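Local coordinates for ESX-1 secretion system protein EccA1 (Mycobacterium tuberculosis, PDB 4F3V) that probably hydrolyses ATP and may provide the energy for export of virulence factors by the ESX-1 type VII secretion system, at residues T4-S9 with T33-S38; D27-I32 with C40-G45. One frame throughout, in Å; residues are numbered along the deposited sequence.

Contact 1: residues T4-S9 with T33-S38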
loop_
_atom_site.group_PDB
_atom_site.type_symbol
_atom_site.label_atom_id
_atom_site.label_comp_id
_atom_site.label_asym_id
_atom_site.label_seq_id
_atom_site.Cartn_x
_atom_site.Cartn_y
_atom_site.Cartn_z
ATOM N N THR A 4 16.823 28.726 11.886
ATOM C CA THR A 4 17.435 27.686 11.053
ATOM C C THR A 4 18.424 26.838 11.847
ATOM O O THR A 4 18.392 25.604 11.794
ATOM C CB THR A 4 18.205 28.288 9.869
ATOM O OG1 THR A 4 17.374 29.249 9.209
ATOM C CG2 THR A 4 18.624 27.206 8.893
ATOM N N ASP A 5 19.311 27.514 12.567
ATOM C CA ASP A 5 20.266 26.829 13.424
ATOM C C ASP A 5 19.546 25.987 14.462
ATOM O O ASP A 5 19.920 24.843 14.680
ATOM C CB ASP A 5 21.203 27.818 14.110
ATOM C CG ASP A 5 22.114 28.535 13.128
ATOM O OD1 ASP A 5 22.131 28.165 11.938
ATOM O OD2 ASP A 5 22.821 29.470 13.553
ATOM N N ARG A 6 18.504 26.536 15.074
ATOM C CA ARG A 6 17.757 25.798 16.081
ATOM C C ARG A 6 17.132 24.503 15.526
ATOM O O ARG A 6 17.238 23.445 16.137
ATOM C CB ARG A 6 16.667 26.672 16.688
ATOM C CG ARG A 6 16.051 26.075 17.949
ATOM C CD ARG A 6 15.102 27.012 18.700
ATOM N NE ARG A 6 14.247 26.228 19.610
ATOM C CZ ARG A 6 12.974 25.886 19.375
ATOM N NH1 ARG A 6 12.325 26.302 18.280
ATOM N NH2 ARG A 6 12.330 25.133 20.263
ATOM N N LEU A 7 16.483 24.597 14.370
ATOM C CA LEU A 7 15.817 23.448 13.746
ATOM C C LEU A 7 16.821 22.379 13.309
ATOM O O LEU A 7 16.557 21.185 13.444
ATOM C CB LEU A 7 14.956 23.894 12.547
ATOM C CG LEU A 7 13.809 24.871 12.831
ATOM C CD1 LEU A 7 12.936 25.005 11.571
ATOM C CD2 LEU A 7 12.990 24.465 14.039
ATOM N N ALA A 8 17.953 22.825 12.780
ATOM C CA ALA A 8 19.076 21.941 12.443
ATOM C C ALA A 8 19.485 21.088 13.641
ATOM O O ALA A 8 19.602 19.872 13.555
ATOM C CB ALA A 8 20.291 22.759 11.992
ATOM N N SER A 9 19.745 21.773 14.744
ATOM C CA SER A 9 20.242 21.103 15.905
ATOM C C SER A 9 19.126 20.172 16.499
ATOM O O SER A 9 19.418 19.087 16.951
ATOM C CB SER A 9 20.842 22.124 16.873
ATOM O OG SER A 9 19.864 22.670 17.700
ATOM N N THR A 33 8.318 20.627 13.123
ATOM C CA THR A 33 7.133 20.870 12.270
ATOM C C THR A 33 6.208 21.928 12.852
ATOM O O THR A 33 5.556 22.642 12.099
ATOM C CB THR A 33 6.336 19.592 11.969
ATOM O OG1 THR A 33 5.838 19.039 13.185
ATOM C CG2 THR A 33 7.202 18.582 11.252
ATOM N N ASN A 34 6.159 22.049 14.178
ATOM C CA ASN A 34 5.452 23.158 14.822
ATOM C C ASN A 34 5.961 24.530 14.424
ATOM O O ASN A 34 5.177 25.469 14.354
ATOM C CB ASN A 34 5.524 23.057 16.359
ATOM C CG ASN A 34 4.575 22.008 16.925
ATOM O OD1 ASN A 34 3.783 21.411 16.196
ATOM N ND2 ASN A 34 4.632 21.807 18.245
ATOM N N TYR A 35 7.269 24.650 14.186
ATOM C CA TYR A 35 7.883 25.914 13.769
ATOM C C TYR A 35 7.993 26.070 12.263
ATOM O O TYR A 35 8.045 27.178 11.776
ATOM C CB TYR A 35 9.278 26.047 14.377
ATOM C CG TYR A 35 9.187 26.570 15.815
ATOM C CD1 TYR A 35 8.723 25.750 16.852
ATOM C CD2 TYR A 35 9.507 27.892 16.121
ATOM C CE1 TYR A 35 8.594 26.229 18.150
ATOM C CE2 TYR A 35 9.392 28.381 17.417
ATOM C CZ TYR A 35 8.937 27.547 18.423
ATOM O OH TYR A 35 8.820 28.046 19.694
ATOM N N ASP A 36 8.030 24.956 11.535
ATOM C CA ASP A 36 8.145 24.992 10.099
ATOM C C ASP A 36 7.340 23.857 9.501
ATOM O O ASP A 36 7.817 22.716 9.375
ATOM C CB ASP A 36 9.621 24.914 9.696
ATOM C CG ASP A 36 9.834 24.942 8.169
ATOM O OD1 ASP A 36 8.870 25.208 7.390
ATOM O OD2 ASP A 36 10.995 24.708 7.779
ATOM N N GLU A 37 6.116 24.177 9.108
ATOM C CA GLU A 37 5.233 23.183 8.530
ATOM C C GLU A 37 5.735 22.608 7.198
ATOM O O GLU A 37 5.250 21.584 6.750
ATOM C CB GLU A 37 3.814 23.731 8.418
ATOM C CG GLU A 37 3.580 24.744 7.347
ATOM C CD GLU A 37 2.118 25.133 7.277
ATOM O OE1 GLU A 37 1.293 24.588 8.055
ATOM O OE2 GLU A 37 1.794 25.982 6.432
ATOM N N SER A 38 6.703 23.279 6.577
ATOM C CA SER A 38 7.281 22.836 5.314
ATOM C C SER A 38 8.512 21.940 5.450
ATOM O O SER A 38 9.101 21.579 4.455
ATOM C CB SER A 38 7.652 24.088 4.535
ATOM O OG SER A 38 6.456 24.760 4.207
#
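Leu7 on helix 2-17 comes nearest Tyr35 at the C-terminal end of helix 22-35, their CA atoms 8.3 Å apart, and at Asp36 the second chain leaves helical geometry. The two helices follow each other in the sequence at the start of the largely helical, tetratricopeptide-repeat-type N-terminal domain of EccA1, and side chains alone bridge the gap here. The polar half of the contact is a cation-pi interaction. Arg6 sends NH1 over one face of the Tyr35 ring, close to its centre and 3.5 Å above the plane; its CZ stands 4.7 Å from the ring centroid. Guanidinium and ring are far from parallel, their planes 65° apart, so a single nitrogen approaches the pi cloud and the group does not lie flat on it. The long arm of arginine suits this task: CG is anti to the backbone N (chi1 -167°) and the chain runs extended as far as NE, spanning the space between the helices. Its NH2 meanwhile makes a salt bridge with Glu31, one turn before Tyr35, and this second grip should help fix the rotation of the guanidinium. The apolar half belongs to Leu7, the next residue along the helix, which is buried. Its two methyls divide the work: CD2 lies 4.0 Å from Tyr35 CB, while CD1 reaches Asp36 CB. Only the methylene of Asp36 meets the leucine here; OD1 of its carboxylate instead takes a bond from its own chain. There Asp36 forms an Asx turn: Ser38 N donates to Asp36 OD1 at 3.0 Å, meeting the oxygen from above the carboxylate plane, 53° out of it.

Contact 2: residues D27-I32 with C40-G45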
loop_
_atom_site.group_PDB
_atom_site.type_symbol
_atom_site.label_atom_id
_atom_site.label_comp_id
_atom_site.label_asym_id
_atom_site.label_seq_id
_atom_site.Cartn_x
_atom_site.Cartn_y
_atom_site.Cartn_z
ATOM N N ASP A 27 9.121 13.955 19.824
ATOM C CA ASP A 27 8.914 15.267 20.441
ATOM C C ASP A 27 9.733 16.285 19.662
ATOM O O ASP A 27 9.255 17.378 19.404
ATOM C CB ASP A 27 9.387 15.321 21.899
ATOM C CG ASP A 27 8.486 14.564 22.864
ATOM O OD1 ASP A 27 7.277 14.380 22.575
ATOM O OD2 ASP A 27 9.010 14.171 23.936
ATOM N N LEU A 28 10.955 15.906 19.281
ATOM C CA LEU A 28 11.863 16.827 18.607
ATOM C C LEU A 28 11.456 17.065 17.164
ATOM O O LEU A 28 11.477 18.206 16.706
ATOM C CB LEU A 28 13.310 16.329 18.677
ATOM C CG LEU A 28 13.962 16.292 20.061
ATOM C CD1 LEU A 28 15.324 15.647 19.987
ATOM C CD2 LEU A 28 14.080 17.689 20.651
ATOM N N PHE A 29 11.135 16.004 16.422
ATOM C CA PHE A 29 10.639 16.175 15.053
ATOM C C PHE A 29 9.344 17.018 15.056
ATOM O O PHE A 29 9.127 17.844 14.173
ATOM C CB PHE A 29 10.367 14.831 14.377
ATOM C CG PHE A 29 11.592 14.022 14.061
ATOM C CD1 PHE A 29 12.623 14.544 13.278
ATOM C CD2 PHE A 29 11.697 12.729 14.479
ATOM C CE1 PHE A 29 13.726 13.779 12.939
ATOM C CE2 PHE A 29 12.794 11.955 14.148
ATOM C CZ PHE A 29 13.822 12.476 13.378
ATOM N N THR A 30 8.513 16.844 16.077
ATOM C CA THR A 30 7.265 17.579 16.182
ATOM C C THR A 30 7.521 19.048 16.505
ATOM O O THR A 30 6.834 19.922 15.989
ATOM C CB THR A 30 6.350 16.922 17.233
ATOM O OG1 THR A 30 6.046 15.599 16.786
ATOM C CG2 THR A 30 5.055 17.712 17.439
ATOM N N GLU A 31 8.508 19.313 17.350
ATOM C CA GLU A 31 8.912 20.669 17.619
ATOM C C GLU A 31 9.339 21.372 16.313
ATOM O O GLU A 31 8.985 22.530 16.099
ATOM C CB GLU A 31 10.062 20.675 18.611
ATOM C CG GLU A 31 10.527 22.042 19.063
ATOM C CD GLU A 31 9.597 22.700 20.045
ATOM O OE1 GLU A 31 8.569 22.121 20.419
ATOM O OE2 GLU A 31 9.905 23.822 20.449
ATOM N N ILE A 32 10.061 20.665 15.442
ATOM C CA ILE A 32 10.453 21.245 14.138
ATOM C C ILE A 32 9.232 21.589 13.287
ATOM O O ILE A 32 9.086 22.742 12.831
ATOM C CB ILE A 32 11.412 20.338 13.352
ATOM C CG1 ILE A 32 12.724 20.158 14.137
ATOM C CG2 ILE A 32 11.642 20.896 11.938
ATOM C CD1 ILE A 32 13.509 18.950 13.714
ATOM N N CYS A 40 9.794 18.985 5.373
ATOM C CA CYS A 40 9.586 17.632 4.871
ATOM C C CYS A 40 10.346 16.552 5.655
ATOM O O CYS A 40 9.747 15.596 6.129
ATOM C CB CYS A 40 9.994 17.587 3.408
ATOM S SG CYS A 40 9.658 16.005 2.599
ATOM N N ASP A 41 11.647 16.750 5.858
ATOM C CA ASP A 41 12.474 15.751 6.568
ATOM C C ASP A 41 11.988 15.445 7.994
ATOM O O ASP A 41 12.102 14.315 8.452
ATOM C CB ASP A 41 13.958 16.169 6.596
ATOM C CG ASP A 41 14.563 16.248 5.209
ATOM O OD1 ASP A 41 13.903 15.802 4.230
ATOM O OD2 ASP A 41 15.705 16.721 5.098
ATOM N N ALA A 42 11.446 16.444 8.674
ATOM C CA ALA A 42 10.892 16.236 10.013
ATOM C C ALA A 42 9.540 15.507 10.000
ATOM O O ALA A 42 9.243 14.739 10.913
ATOM C CB ALA A 42 10.818 17.569 10.773
ATOM N N TRP A 43 8.706 15.755 8.994
ATOM C CA TRP A 43 7.503 14.949 8.804
ATOM C C TRP A 43 7.848 13.500 8.584
ATOM O O TRP A 43 7.223 12.622 9.184
ATOM C CB TRP A 43 6.622 15.460 7.669
ATOM C CG TRP A 43 5.995 16.804 7.937
ATOM C CD1 TRP A 43 6.336 18.014 7.357
ATOM C CD2 TRP A 43 4.927 17.118 8.878
ATOM N NE1 TRP A 43 5.569 19.024 7.854
ATOM C CE2 TRP A 43 4.706 18.544 8.783
ATOM C CE3 TRP A 43 4.175 16.381 9.778
ATOM C CZ2 TRP A 43 3.756 19.194 9.547
ATOM C CZ3 TRP A 43 3.224 17.041 10.540
ATOM C CH2 TRP A 43 3.014 18.422 10.424
ATOM N N ILE A 44 8.892 13.234 7.803
ATOM C CA ILE A 44 9.365 11.869 7.592
ATOM C C ILE A 44 9.941 11.277 8.906
ATOM O O ILE A 44 9.753 10.105 9.205
ATOM C CB ILE A 44 10.381 11.811 6.416
ATOM C CG1 ILE A 44 9.656 12.215 5.107
ATOM C CG2 ILE A 44 11.016 10.427 6.289
ATOM C CD1 ILE A 44 10.591 12.494 3.931
ATOM N N GLY A 45 10.658 12.087 9.660
ATOM C CA GLY A 45 11.135 11.680 10.998
ATOM C C GLY A 45 9.978 11.243 11.886
ATOM O O GLY A 45 10.067 10.224 12.576
#
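Van der Waals packing joins Ile32 to Ala42: Ile32 CG2 touches Ala42 CB at 3.6 Å. The branched methyl gets there because it is anti to the backbone N, whereas CG1 takes the place beside that nitrogen. The small alanine suits this place, since its methyl also faces the backbone of the other helix, 3.8 Å from Phe29 O. A larger apolar surface comes from Phe29, whose CB rests 3.6 Å from Ala42 O and whose CD1 lies near the alanine methyl. These residues line the interface of helices 22-35 and 40-48, which run roughly antiparallel, their segment axes 8.5 Å apart at closest approach and 149° between directions. Such closely packed antiparallel neighbours are the recurrent element of tetratricopeptide-repeat domains, where small residues on one helix receive large ones from the other. Here Ala42 and Gly45, one turn apart, are the small pair. The CH-pi interaction depends on the second of them. Gly45 CA sits over the centre of the Phe29 ring, 3.5 Å from its centroid and only 9° off the normal; with no side chain on glycine, the ring can lie against the bare backbone. Phe29 CD2 comes 3.4 Å from Gly45 C. Ala14 of helix 2-17 also touches the Phe29 side chain.

Helix 22-35 takes part in both contacts, meeting helix 2-17 in contact 1 and helix 40-48 in contact 2, so three successive helices are packed together. Contact 2 is buried, and its side chains are all apolar, packed against one another and against backbone. Contact 1, partly buried and farther from the centre of the chain, spans a wider gap with a long charged side chain and an exposed tyrosine. The contacts touch directly: the arginine's salt-bridge partner belongs to 27-32, Glu37 O probably accepts a hydrogen bond from Trp43 NE1, and Thr33 CG2 packs on both Trp43 and Ala42.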